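Long-range contact in exosome complex component Rrp42 (Archaeoglobus fulgidus, PDB 3M7N), which is a non-catalytic component of the archaeal exosome, an RNA-degrading complex, and probably contributes to structuring the active site of its partner Rrp41: residues 116-120 with 178-184. Residues are numbered along the deposited sequence; the frame is centred on the assembly and turned at random.
Sequences SEAVD and LPVRDLP
A loop-to-loop contact of the RNase PH fold, with a single beta bridge between V119 and V180, joins the exit of helix 100-115 to the lead-in of strand 185-192. Residues 116-120 follow the helix, and residues 178-184 run up to the strand. Beside the bridge, R181 N donates to A118 O at 2.7 Å. V180 CA also lends a CA-H...O contact to A118 O.

The R181 side chain adds a second grip. CG sits between the backbone N and the carbonyl carbon (chi1 55°), and the extended chain carries the guanidinium to E117 O, which meets it at the edge, and to D120, which lies over one face. R181 NE donates to E117 O at 3.0 Å, nearly in line with the C=O bond. E117 has positive phi and closes helix 100-115 in a Schellman motif, so the bond is made to the residue that leaves the helix. The D120 carboxylate stacks on the guanidinium, their planes 19° apart. D120 OD1 sits 2.9 Å from R181 NH1 but well above the guanidinium plane, so the salt bridge is electrostatic rather than a directed hydrogen bond. D120 OD2 bonds S122 OG. A water that donates to V119 O lies at the guanidinium edge and weakly bridges to R181 NH2.

P184 CD rests 3.9 Å from A118 CB, and P184 CG touches S116 OG, whose hydroxyl bonds back to G112 O in the helix. At the opposite end V119 CG2 meets L178 CD2 at 4.1 Å, the two side chains crossing at about a right angle. R209 of the exonuclease 1 chain makes a weak hydrogen bond to S116 O and a long, weak ion pair with E117.

Helix 148-161 packs against both loops: I157 touches A118 and P184, while L160 meets L178 and M161 meets V180.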
# COMPACT_ATOMS: atom_id res chain seq x y z
N SER H 116 -27.11 -25.75 2.44
CA SER H 116 -27.92 -26.65 3.27
C SER H 116 -29.29 -26.03 3.52
O SER H 116 -30.17 -26.70 4.03
CB SER H 116 -27.24 -26.93 4.62
OG SER H 116 -27.38 -25.84 5.52
N GLU H 117 -29.44 -24.75 3.19
CA GLU H 117 -30.65 -23.98 3.53
C GLU H 117 -31.01 -24.07 5.02
O GLU H 117 -32.17 -24.13 5.39
CB GLU H 117 -31.84 -24.38 2.63
CG GLU H 117 -31.59 -24.05 1.15
CD GLU H 117 -32.56 -24.70 0.18
OE1 GLU H 117 -32.35 -24.60 -1.04
OE2 GLU H 117 -33.54 -25.31 0.63
N ALA H 118 -29.99 -24.03 5.87
CA ALA H 118 -30.14 -24.09 7.32
C ALA H 118 -31.08 -23.03 7.89
O ALA H 118 -31.69 -23.25 8.94
CB ALA H 118 -28.78 -23.96 7.96
N VAL H 119 -31.18 -21.89 7.23
CA VAL H 119 -32.05 -20.82 7.70
C VAL H 119 -33.06 -20.50 6.63
O VAL H 119 -32.69 -20.22 5.49
CB VAL H 119 -31.28 -19.54 8.03
CG1 VAL H 119 -32.25 -18.44 8.37
CG2 VAL H 119 -30.30 -19.76 9.18
N ASP H 120 -34.34 -20.54 6.99
CA ASP H 120 -35.40 -20.27 6.04
C ASP H 120 -35.48 -18.78 5.79
O ASP H 120 -36.04 -18.03 6.59
CB ASP H 120 -36.74 -20.78 6.57
CG ASP H 120 -37.79 -20.92 5.49
OD1 ASP H 120 -38.65 -21.81 5.63
OD2 ASP H 120 -37.74 -20.16 4.49
N LEU H 178 -34.73 -17.78 15.88
CA LEU H 178 -34.52 -17.95 14.45
C LEU H 178 -34.84 -19.39 14.07
O LEU H 178 -34.37 -20.33 14.71
CB LEU H 178 -33.07 -17.64 14.10
CG LEU H 178 -32.59 -17.55 12.65
CD1 LEU H 178 -33.00 -16.22 12.02
CD2 LEU H 178 -31.08 -17.71 12.60
N PRO H 179 -35.66 -19.57 13.04
CA PRO H 179 -35.94 -20.94 12.58
C PRO H 179 -34.72 -21.55 11.88
O PRO H 179 -34.36 -21.11 10.80
CB PRO H 179 -37.10 -20.76 11.58
CG PRO H 179 -37.58 -19.33 11.75
CD PRO H 179 -36.39 -18.56 12.26
N VAL H 180 -34.10 -22.54 12.50
CA VAL H 180 -33.00 -23.26 11.88
C VAL H 180 -33.42 -24.68 11.50
O VAL H 180 -33.84 -25.45 12.36
CB VAL H 180 -31.78 -23.35 12.81
CG1 VAL H 180 -30.66 -24.11 12.13
CG2 VAL H 180 -31.31 -21.95 13.23
N ARG H 181 -33.29 -25.04 10.23
CA ARG H 181 -33.81 -26.33 9.77
C ARG H 181 -32.78 -27.32 9.23
O ARG H 181 -33.14 -28.32 8.63
CB ARG H 181 -34.89 -26.10 8.73
CG ARG H 181 -34.44 -25.26 7.59
CD ARG H 181 -35.59 -24.97 6.65
NE ARG H 181 -35.20 -24.07 5.57
CZ ARG H 181 -36.00 -23.70 4.58
NH1 ARG H 181 -37.26 -24.14 4.54
NH2 ARG H 181 -35.54 -22.88 3.63
N ASP H 182 -31.50 -27.06 9.44
CA ASP H 182 -30.50 -28.05 9.05
C ASP H 182 -29.26 -27.83 9.87
O ASP H 182 -29.17 -26.86 10.63
CB ASP H 182 -30.19 -28.00 7.53
CG ASP H 182 -29.70 -29.35 6.97
OD1 ASP H 182 -30.11 -29.71 5.85
OD2 ASP H 182 -28.91 -30.05 7.64
N LEU H 183 -28.31 -28.73 9.75
CA LEU H 183 -27.14 -28.67 10.59
C LEU H 183 -25.90 -29.00 9.75
O LEU H 183 -25.35 -30.10 9.81
CB LEU H 183 -27.30 -29.63 11.78
CG LEU H 183 -26.72 -29.21 13.13
CD1 LEU H 183 -26.97 -30.27 14.21
CD2 LEU H 183 -25.22 -28.89 13.02
N PRO H 184 -25.46 -28.02 8.95
CA PRO H 184 -24.23 -28.08 8.15
C PRO H 184 -23.01 -28.27 9.05
O PRO H 184 -22.85 -27.51 10.02
CB PRO H 184 -24.11 -26.68 7.53
CG PRO H 184 -25.37 -25.99 7.82
CD PRO H 184 -26.13 -26.71 8.88
O HOH W 1 -32.92 -20.89 3.04